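Local structure of Exo beta-1,2-glucooligosaccharide sophorohydrolase (non-reducing end) (Parabacteroides distasonis ATCC 8503, 5Z06) at residues N98-N104 against R161-D166; I461-M467 against Y486-W490; Y519-L524 against K565-Y570. The protein hydrolyses linear beta-1,2-glucans and beta-1,2-glucooligosaccharides of four or more units from the non-reducing end, releasing the disaccharide sophorose. One frame throughout, in Å; residues are numbered along the deposited sequence.

Contact 1 (N98-N104 against R161-D166); sequences NAAALPN and RPGTAD
Asn104 and Arg161 form an antiparallel hydrogen-bonded pair, the end rung of strands 104-109 and 155-161 in a five-stranded antiparallel sheet, where one chain enters the sheet from a loop and the other leaves it. Asn104 N gives to Arg161 O at 2.7 Å, and Arg161 N returns a bond to Asn104 O at 2.8 Å. Beyond the rung the loops stay together. Gly163 lays its CA 3.1 Å from Leu102 O in a CA-H...O contact; a CB here would run into that oxygen and into Ala100 O. Thr164 N then points almost straight at Ala100 O, 2.9 Å away with 178° at the hydrogen. The Thr164 side chain can be followed outward from there: CB rests 3.6 Å from Ala100 O, and OG1, anti to its own carbonyl carbon (chi1 -49°) and therefore on the side of the backbone N, adds a weak bond to the same oxygen and touches Ala100 CB. Ala100 O is thus gripped twice by one residue. The short 3-10 turn 99-101 that presents it starts in an Asx turn, where Asn98 OD1 accepts from Ala100 N. At the strand end, Arg161 NH1 makes a salt bridge with Asp65 and Asn104 OD1 accepts from Asn119; at the other end Asp166 OD2, bonded to Tyr170 OH, also lies 3.3 Å from Ala101 CB.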
loop_
_atom_site.group_PDB
_atom_site.type_symbol
_atom_site.label_atom_id
_atom_site.label_comp_id
_atom_site.label_asym_id
_atom_site.label_seq_id
_atom_site.Cartn_x
_atom_site.Cartn_y
_atom_site.Cartn_z
ATOM N N ASN A 98 16.975 -4.431 -40.224
ATOM C CA ASN A 98 16.723 -3.167 -40.863
ATOM C C ASN A 98 16.098 -2.227 -39.815
ATOM O O ASN A 98 14.998 -2.483 -39.322
ATOM C CB ASN A 98 15.801 -3.397 -42.065
ATOM C CG ASN A 98 15.232 -2.119 -42.631
ATOM O OD1 ASN A 98 15.786 -1.029 -42.446
ATOM N ND2 ASN A 98 14.099 -2.243 -43.338
ATOM N N ALA A 99 16.820 -1.155 -39.486
ATOM C CA ALA A 99 16.335 -0.095 -38.588
ATOM C C ALA A 99 14.912 0.413 -38.902
ATOM O O ALA A 99 14.161 0.739 -37.998
ATOM C CB ALA A 99 17.320 1.072 -38.576
ATOM N N ALA A 100 14.537 0.470 -40.174
ATOM C CA ALA A 100 13.176 0.888 -40.559
ATOM C C ALA A 100 12.050 -0.063 -40.108
ATOM O O ALA A 100 10.889 0.327 -40.096
ATOM C CB ALA A 100 13.101 1.081 -42.071
ATOM N N ALA A 101 12.391 -1.316 -39.803
ATOM C CA ALA A 101 11.417 -2.316 -39.344
ATOM C C ALA A 101 11.099 -2.150 -37.851
ATOM O O ALA A 101 10.087 -2.675 -37.373
ATOM C CB ALA A 101 11.934 -3.719 -39.609
ATOM N N LEU A 102 11.966 -1.416 -37.143
ATOM C CA LEU A 102 11.717 -0.979 -35.770
ATOM C C LEU A 102 10.399 -0.244 -35.668
ATOM O O LEU A 102 9.913 0.291 -36.676
ATOM C CB LEU A 102 12.809 -0.052 -35.253
ATOM C CG LEU A 102 14.197 -0.624 -35.024
ATOM C CD1 LEU A 102 15.144 0.536 -34.788
ATOM C CD2 LEU A 102 14.186 -1.577 -33.837
ATOM N N PRO A 103 9.818 -0.210 -34.450
ATOM C CA PRO A 103 8.480 0.350 -34.338
ATOM C C PRO A 103 8.412 1.866 -34.512
ATOM O O PRO A 103 9.401 2.570 -34.350
ATOM C CB PRO A 103 8.051 -0.056 -32.924
ATOM C CG PRO A 103 8.976 -1.153 -32.527
ATOM C CD PRO A 103 10.257 -0.809 -33.177
ATOM N N ASN A 104 7.243 2.339 -34.895
ATOM C CA ASN A 104 6.895 3.724 -34.701
ATOM C C ASN A 104 6.384 3.867 -33.271
ATOM O O ASN A 104 5.832 2.932 -32.687
ATOM C CB ASN A 104 5.830 4.191 -35.693
ATOM C CG ASN A 104 6.317 4.167 -37.142
ATOM O OD1 ASN A 104 7.520 4.178 -37.419
ATOM N ND2 ASN A 104 5.375 4.120 -38.067
ATOM N N ARG A 161 3.784 1.007 -32.783
ATOM C CA ARG A 161 3.143 0.581 -34.005
ATOM C C ARG A 161 4.204 0.055 -34.949
ATOM O O ARG A 161 5.394 0.311 -34.743
ATOM C CB ARG A 161 2.397 1.754 -34.651
ATOM C CG ARG A 161 0.939 1.853 -34.266
ATOM C CD ARG A 161 0.057 2.370 -35.416
ATOM N NE ARG A 161 -1.344 2.402 -35.009
ATOM C CZ ARG A 161 -2.123 1.325 -34.835
ATOM N NH1 ARG A 161 -1.665 0.083 -35.056
ATOM N NH2 ARG A 161 -3.385 1.490 -34.435
ATOM N N PRO A 162 3.777 -0.682 -35.989
ATOM C CA PRO A 162 4.734 -1.215 -36.949
ATOM C C PRO A 162 5.609 -0.128 -37.582
ATOM O O PRO A 162 5.167 1.017 -37.774
ATOM C CB PRO A 162 3.833 -1.837 -38.036
ATOM C CG PRO A 162 2.536 -2.075 -37.385
ATOM C CD PRO A 162 2.391 -0.937 -36.428
ATOM N N GLY A 163 6.847 -0.491 -37.874
ATOM C CA GLY A 163 7.634 0.240 -38.836
ATOM C C GLY A 163 7.293 -0.354 -40.185
ATOM O O GLY A 163 6.124 -0.644 -40.477
ATOM N N THR A 164 8.333 -0.559 -40.995
ATOM C CA THR A 164 8.194 -1.199 -42.290
ATOM C C THR A 164 7.531 -2.549 -42.096
ATOM O O THR A 164 8.008 -3.373 -41.328
ATOM C CB THR A 164 9.568 -1.432 -42.959
ATOM O OG1 THR A 164 10.337 -0.227 -42.917
ATOM C CG2 THR A 164 9.401 -1.875 -44.397
ATOM N N ALA A 165 6.425 -2.763 -42.797
ATOM C CA ALA A 165 5.811 -4.073 -42.875
ATOM C C ALA A 165 6.612 -4.998 -43.811
ATOM O O ALA A 165 6.171 -5.337 -44.903
ATOM C CB ALA A 165 4.364 -3.948 -43.322
ATOM N N ASP A 166 7.778 -5.428 -43.344
ATOM C CA ASP A 166 8.644 -6.354 -44.100
ATOM C C ASP A 166 8.326 -7.838 -43.843
ATOM O O ASP A 166 8.996 -8.702 -44.371
ATOM C CB ASP A 166 10.111 -6.081 -43.771
ATOM C CG ASP A 166 10.453 -6.352 -42.307
ATOM O OD1 ASP A 166 9.591 -6.881 -41.571
ATOM O OD2 ASP A 166 11.584 -6.058 -41.894
#

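Contact 2 (I461-M467 against Y486-W490); sequences IGWNETM and YYSGW
A cis peptide joins Gly462 to Trp463, in a loop that closes round the indole of Trp490 from both faces. Gly462 CA sits over one face, 3.4 Å from the centroid of the six-membered ring and 20° off its normal, where a CB would strike Trp490 CZ3. Over the opposite face lies Met467, whose CB makes a second CH-pi contact at 3.8 Å from that centroid. Met467 CG is anti to the backbone N (chi1 175°), but the chain bends at its last torsion, which brings Met467 CE to 3.4 Å from Trp490 CZ2 and also to the edge of the Tyr486 ring. SD stands obliquely to the indole in a Met-aromatic contact. Trp463 runs alongside Trp490, with Trp463 CE3 3.6 Å from Trp490 CZ2 and the ring planes at 73°. At the CE3-CZ3 edge of the indole, Thr466 OG1 lies near the ring plane. This hydroxyl donates in plane to a lone pair of Asn464 OD1, which also takes Thr466 N from above its amide plane, an Asx turn. Gly462 N bonds to the backbone Trp490 O at 2.8 Å, joining loop to helix end. Asn464 and Glu465 hydrogen-bond glycerol, probably from the crystallisation liquor, and Tyr486 OH bonds Asp551. With CH-pi contacts on opposite faces of a buried tryptophan, this is loop-to-helix packing within the glycoamylase-like region, fixing helix 485-490 to the loop before helix 467-475.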
loop_
_atom_site.group_PDB
_atom_site.type_symbol
_atom_site.label_atom_id
_atom_site.label_comp_id
_atom_site.label_asym_id
_atom_site.label_seq_id
_atom_site.Cartn_x
_atom_site.Cartn_y
_atom_site.Cartn_z
ATOM N N ILE A 461 -22.381 5.399 10.476
ATOM C CA ILE A 461 -23.400 4.377 10.620
ATOM C C ILE A 461 -22.771 3.028 10.414
ATOM O O ILE A 461 -22.229 2.756 9.333
ATOM C CB ILE A 461 -24.522 4.588 9.579
ATOM C CG1 ILE A 461 -25.140 5.993 9.756
ATOM C CG2 ILE A 461 -25.580 3.482 9.686
ATOM C CD1 ILE A 461 -26.088 6.386 8.649
ATOM N N GLY A 462 -22.832 2.199 11.452
ATOM C CA GLY A 462 -22.371 0.807 11.401
ATOM C C GLY A 462 -23.465 -0.096 10.846
ATOM O O GLY A 462 -24.589 0.348 10.702
ATOM N N TRP A 463 -23.186 -1.352 10.523
ATOM C CA TRP A 463 -21.859 -1.956 10.578
ATOM C C TRP A 463 -20.949 -1.408 9.493
ATOM O O TRP A 463 -21.257 -1.466 8.300
ATOM C CB TRP A 463 -21.952 -3.449 10.389
ATOM C CG TRP A 463 -20.622 -4.128 10.278
ATOM C CD1 TRP A 463 -20.057 -4.687 9.151
ATOM C CD2 TRP A 463 -19.670 -4.292 11.321
ATOM N NE1 TRP A 463 -18.829 -5.214 9.447
ATOM C CE2 TRP A 463 -18.558 -4.987 10.770
ATOM C CE3 TRP A 463 -19.651 -3.946 12.668
ATOM C CZ2 TRP A 463 -17.452 -5.342 11.532
ATOM C CZ3 TRP A 463 -18.539 -4.305 13.433
ATOM C CH2 TRP A 463 -17.465 -4.994 12.865
ATOM N N ASN A 464 -19.850 -0.829 9.946
ATOM C CA ASN A 464 -18.715 -0.537 9.114
ATOM C C ASN A 464 -17.481 -0.442 10.025
ATOM O O ASN A 464 -17.467 -1.031 11.109
ATOM C CB ASN A 464 -18.970 0.700 8.215
ATOM C CG ASN A 464 -19.080 2.005 8.974
ATOM O OD1 ASN A 464 -19.053 2.059 10.204
ATOM N ND2 ASN A 464 -19.196 3.077 8.226
ATOM N N GLU A 465 -16.471 0.304 9.615
ATOM C CA GLU A 465 -15.191 0.343 10.345
ATOM C C GLU A 465 -15.163 1.283 11.526
ATOM O O GLU A 465 -14.141 1.338 12.229
ATOM C CB GLU A 465 -14.055 0.769 9.403
ATOM C CG GLU A 465 -14.087 2.212 8.901
ATOM C CD GLU A 465 -14.682 2.349 7.516
ATOM O OE1 GLU A 465 -15.718 1.762 7.320
ATOM O OE2 GLU A 465 -14.158 3.051 6.644
ATOM N N THR A 466 -16.254 2.029 11.734
ATOM C CA THR A 466 -16.243 3.196 12.577
ATOM C C THR A 466 -16.730 2.953 13.995
ATOM O O THR A 466 -17.024 3.921 14.691
ATOM C CB THR A 466 -17.070 4.342 11.950
ATOM O OG1 THR A 466 -18.466 4.106 12.127
ATOM C CG2 THR A 466 -16.742 4.495 10.461
ATOM N N MET A 467 -16.800 1.701 14.464
ATOM C CA MET A 467 -17.265 1.473 15.849
ATOM C C MET A 467 -16.426 2.243 16.887
ATOM O O MET A 467 -16.978 2.781 17.857
ATOM C CB MET A 467 -17.264 -0.001 16.230
ATOM C CG MET A 467 -17.632 -0.235 17.698
ATOM S SD MET A 467 -17.759 -1.956 18.185
ATOM C CE MET A 467 -19.180 -2.506 17.264
ATOM N N TYR A 486 -24.264 5.254 20.584
ATOM C CA TYR A 486 -23.950 3.940 20.073
ATOM C C TYR A 486 -25.150 3.263 19.406
ATOM O O TYR A 486 -24.987 2.623 18.373
ATOM C CB TYR A 486 -23.431 3.031 21.178
ATOM C CG TYR A 486 -23.040 1.677 20.654
ATOM C CD1 TYR A 486 -21.754 1.437 20.167
ATOM C CD2 TYR A 486 -23.968 0.628 20.626
ATOM C CE1 TYR A 486 -21.397 0.181 19.696
ATOM C CE2 TYR A 486 -23.625 -0.617 20.137
ATOM C CZ TYR A 486 -22.339 -0.834 19.673
ATOM O OH TYR A 486 -22.021 -2.055 19.180
ATOM N N TYR A 487 -26.343 3.392 19.981
ATOM C CA TYR A 487 -27.552 2.778 19.372
ATOM C C TYR A 487 -28.272 3.676 18.402
ATOM O O TYR A 487 -28.813 3.204 17.414
ATOM C CB TYR A 487 -28.523 2.260 20.449
ATOM C CG TYR A 487 -27.925 1.095 21.179
ATOM C CD1 TYR A 487 -27.812 -0.144 20.560
ATOM C CD2 TYR A 487 -27.384 1.247 22.450
ATOM C CE1 TYR A 487 -27.229 -1.218 21.208
ATOM C CE2 TYR A 487 -26.814 0.181 23.103
ATOM C CZ TYR A 487 -26.744 -1.047 22.470
ATOM O OH TYR A 487 -26.171 -2.103 23.099
ATOM N N SER A 488 -28.279 4.968 18.685
ATOM C CA SER A 488 -29.026 5.928 17.880
ATOM C C SER A 488 -28.259 6.254 16.597
ATOM O O SER A 488 -28.865 6.582 15.578
ATOM C CB SER A 488 -29.284 7.188 18.699
ATOM O OG SER A 488 -28.116 8.005 18.780
ATOM N N GLY A 489 -26.928 6.144 16.655
ATOM C CA GLY A 489 -26.052 6.483 15.540
ATOM C C GLY A 489 -25.430 5.276 14.893
ATOM O O GLY A 489 -25.912 4.794 13.867
ATOM N N TRP A 490 -24.352 4.791 15.507
ATOM C CA TRP A 490 -23.676 3.583 15.055
ATOM C C TRP A 490 -24.676 2.470 14.670
ATOM O O TRP A 490 -24.677 2.015 13.528
ATOM C CB TRP A 490 -22.713 3.113 16.132
ATOM C CG TRP A 490 -22.304 1.758 15.986
ATOM C CD1 TRP A 490 -22.747 0.707 16.688
ATOM C CD2 TRP A 490 -21.375 1.256 15.026
ATOM N NE1 TRP A 490 -22.120 -0.439 16.267
ATOM C CE2 TRP A 490 -21.276 -0.131 15.237
ATOM C CE3 TRP A 490 -20.568 1.857 14.048
ATOM C CZ2 TRP A 490 -20.435 -0.957 14.481
ATOM C CZ3 TRP A 490 -19.712 1.033 13.299
ATOM C CH2 TRP A 490 -19.666 -0.359 13.519
#

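Contact 3 (Y519-L524 against K565-Y570); sequences YYGENL and KINQRY
Ile566, on helix 556-573, is the apolar centre against which residues 519-524 are laid. Its CG1 and CD1 branch reaches Tyr519 CB, Glu522 CB and Leu524, with Ile566 CD1 3.9 Å from Leu524 CD1. The other branch, CG2, meets Tyr520 CD2 at 3.7 Å. One face of the Tyr520 ring lies over the helix backbone, with Tyr570 N above its centre. Tyr520 CB packs on Arg569 CB at 3.5 Å, the two side chains running antiparallel past one another. The tip of Tyr520 runs beside Tyr570: Tyr520 OH comes to the edge of that ring, 3.2 Å from Tyr570 CD2, while Tyr570 OH itself bonds Asp607. Replacing Tyr520 by an alanine would probably strip this cover from the helix and leave Ile566 CG2 and the Tyr570 edge without their partner. Outward, the backbone of the type I' turn from Tyr519 to Glu522 offers Tyr520 O to Arg569 NH1, which lies 2.6 Å away, nearly along the C=O axis and with the oxygen close to the guanidinium plane. The chain of Arg569 is extended from CG to NE, and this carries the guanidinium out to the turn. There Glu522, bent at chi2 (-65°), turns OE2 to two cations: Lys565 NZ at 3.1 Å, which approaches from above the carboxylate plane, and Arg569 NH1 at 3.4 Å. The three form a salt-bridge network at the polar edge. One carboxylate oxygen shared by two positive groups would be expected to remain ionised, and the same arginine NH1 ties backbone and side chain of the beta hairpin 518-523 to the helix.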
loop_
_atom_site.group_PDB
_atom_site.type_symbol
_atom_site.label_atom_id
_atom_site.label_comp_id
_atom_site.label_asym_id
_atom_site.label_seq_id
_atom_site.Cartn_x
_atom_site.Cartn_y
_atom_site.Cartn_z
ATOM N N TYR A 519 -24.458 -17.209 6.393
ATOM C CA TYR A 519 -23.532 -17.233 5.257
ATOM C C TYR A 519 -22.520 -18.289 5.562
ATOM O O TYR A 519 -21.890 -18.258 6.630
ATOM C CB TYR A 519 -22.815 -15.892 5.104
ATOM C CG TYR A 519 -23.760 -14.736 5.085
ATOM C CD1 TYR A 519 -24.425 -14.366 3.913
ATOM C CD2 TYR A 519 -24.032 -14.039 6.252
ATOM C CE1 TYR A 519 -25.310 -13.301 3.909
ATOM C CE2 TYR A 519 -24.913 -12.976 6.260
ATOM C CZ TYR A 519 -25.544 -12.614 5.102
ATOM O OH TYR A 519 -26.402 -11.565 5.170
ATOM N N TYR A 520 -22.375 -19.244 4.650
ATOM C CA TYR A 520 -21.392 -20.309 4.802
ATOM C C TYR A 520 -21.562 -20.935 6.177
ATOM O O TYR A 520 -20.588 -21.222 6.883
ATOM C CB TYR A 520 -19.977 -19.757 4.569
ATOM C CG TYR A 520 -19.955 -18.966 3.285
ATOM C CD1 TYR A 520 -19.914 -19.614 2.056
ATOM C CD2 TYR A 520 -20.070 -17.587 3.289
ATOM C CE1 TYR A 520 -19.970 -18.916 0.872
ATOM C CE2 TYR A 520 -20.099 -16.882 2.097
ATOM C CZ TYR A 520 -20.064 -17.563 0.892
ATOM O OH TYR A 520 -20.099 -16.902 -0.308
ATOM N N GLY A 521 -22.829 -21.108 6.563
ATOM C CA GLY A 521 -23.165 -21.783 7.812
ATOM C C GLY A 521 -22.991 -21.000 9.088
ATOM O O GLY A 521 -23.306 -21.528 10.162
ATOM N N GLU A 522 -22.501 -19.760 8.977
ATOM C CA GLU A 522 -22.301 -18.878 10.111
ATOM C C GLU A 522 -23.434 -17.889 10.155
ATOM O O GLU A 522 -23.606 -17.102 9.223
ATOM C CB GLU A 522 -20.993 -18.112 9.987
ATOM C CG GLU A 522 -19.758 -18.986 10.083
ATOM C CD GLU A 522 -19.592 -19.633 11.429
ATOM O OE1 GLU A 522 -20.117 -19.101 12.419
ATOM O OE2 GLU A 522 -18.926 -20.681 11.508
ATOM N N ASN A 523 -24.193 -17.929 11.249
ATOM C CA ASN A 523 -25.221 -16.967 11.466
ATOM C C ASN A 523 -24.659 -15.657 11.984
ATOM O O ASN A 523 -24.155 -15.589 13.098
ATOM C CB ASN A 523 -26.254 -17.441 12.444
ATOM C CG ASN A 523 -27.409 -16.504 12.457
ATOM O OD1 ASN A 523 -27.417 -15.544 13.213
ATOM N ND2 ASN A 523 -28.312 -16.680 11.512
ATOM N N LEU A 524 -24.824 -14.618 11.182
ATOM C CA LEU A 524 -24.252 -13.329 11.451
ATOM C C LEU A 524 -25.278 -12.481 12.178
ATOM O O LEU A 524 -26.258 -12.060 11.573
ATOM C CB LEU A 524 -23.861 -12.678 10.112
ATOM C CG LEU A 524 -22.806 -11.602 10.152
ATOM C CD1 LEU A 524 -21.513 -12.130 10.777
ATOM C CD2 LEU A 524 -22.559 -11.082 8.741
ATOM N N LYS A 565 -14.410 -15.902 9.079
ATOM C CA LYS A 565 -14.686 -17.238 8.568
ATOM C C LYS A 565 -15.521 -17.233 7.306
ATOM O O LYS A 565 -15.312 -18.060 6.440
ATOM C CB LYS A 565 -15.398 -18.060 9.623
ATOM C CG LYS A 565 -14.471 -18.537 10.725
ATOM C CD LYS A 565 -15.275 -19.023 11.913
ATOM C CE LYS A 565 -15.178 -20.514 12.136
ATOM N NZ LYS A 565 -16.260 -20.933 13.066
ATOM N N ILE A 566 -16.498 -16.330 7.252
ATOM C CA ILE A 566 -17.371 -16.168 6.108
ATOM C C ILE A 566 -16.536 -15.781 4.915
ATOM O O ILE A 566 -16.704 -16.302 3.825
ATOM C CB ILE A 566 -18.433 -15.071 6.375
ATOM C CG1 ILE A 566 -19.597 -15.623 7.225
ATOM C CG2 ILE A 566 -19.002 -14.500 5.088
ATOM C CD1 ILE A 566 -20.436 -14.570 7.916
ATOM N N ASN A 567 -15.657 -14.814 5.139
ATOM C CA ASN A 567 -14.772 -14.344 4.115
ATOM C C ASN A 567 -13.885 -15.503 3.613
ATOM O O ASN A 567 -13.825 -15.766 2.399
ATOM C CB ASN A 567 -13.971 -13.125 4.644
ATOM C CG ASN A 567 -13.254 -12.380 3.548
ATOM O OD1 ASN A 567 -12.508 -12.994 2.780
ATOM N ND2 ASN A 567 -13.433 -11.056 3.493
ATOM N N GLN A 568 -13.254 -16.228 4.525
ATOM C CA GLN A 568 -12.460 -17.368 4.118
ATOM C C GLN A 568 -13.294 -18.369 3.331
ATOM O O GLN A 568 -12.821 -18.920 2.324
ATOM C CB GLN A 568 -11.803 -18.089 5.293
ATOM C CG GLN A 568 -10.813 -19.151 4.834
ATOM C CD GLN A 568 -10.394 -20.109 5.915
ATOM O OE1 GLN A 568 -11.170 -20.439 6.780
ATOM N NE2 GLN A 568 -9.165 -20.604 5.832
ATOM N N ARG A 569 -14.514 -18.622 3.784
ATOM C CA ARG A 569 -15.330 -19.662 3.132
ATOM C C ARG A 569 -15.808 -19.276 1.763
ATOM O O ARG A 569 -15.931 -20.131 0.890
ATOM C CB ARG A 569 -16.497 -20.085 3.995
ATOM C CG ARG A 569 -15.984 -20.881 5.168
ATOM C CD ARG A 569 -17.022 -20.964 6.234
ATOM N NE ARG A 569 -16.475 -21.630 7.406
ATOM C CZ ARG A 569 -17.210 -22.054 8.424
ATOM N NH1 ARG A 569 -18.531 -21.911 8.393
ATOM N NH2 ARG A 569 -16.626 -22.640 9.462
ATOM N N TYR A 570 -16.081 -17.994 1.591
ATOM C CA TYR A 570 -16.351 -17.436 0.282
ATOM C C TYR A 570 -15.155 -17.680 -0.637
ATOM O O TYR A 570 -15.304 -17.997 -1.822
ATOM C CB TYR A 570 -16.597 -15.941 0.390
ATOM C CG TYR A 570 -16.584 -15.267 -0.947
ATOM C CD1 TYR A 570 -15.388 -14.820 -1.513
ATOM C CD2 TYR A 570 -17.771 -15.110 -1.691
ATOM C CE1 TYR A 570 -15.367 -14.221 -2.759
ATOM C CE2 TYR A 570 -17.754 -14.492 -2.938
ATOM C CZ TYR A 570 -16.554 -14.040 -3.470
ATOM O OH TYR A 570 -16.529 -13.443 -4.723
#

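Overall arrangement
From the N terminus the chain first builds beta sheets, and contact 1 closes the excursion between residues 104 and 161 by joining the loop ahead of strand 104-109 to the one after strand 155-161. It lies at the far end of the beta-rich region, its centre about 62 Å from that of contact 2 and about 56 Å from that of contact 3. Further on, in the glycoamylase-like part, contact 2 closes a short loop through helix 467-475, and contact 3 then fastens the hairpin 518-523 to helix 556-573. The three follow in series, none nesting or crossing. Contacts 2 and 3 approach within about 7 Å at their nearest atoms without touching; helix 556-573 links them, since Tyr556 touches Met467 and Tyr486.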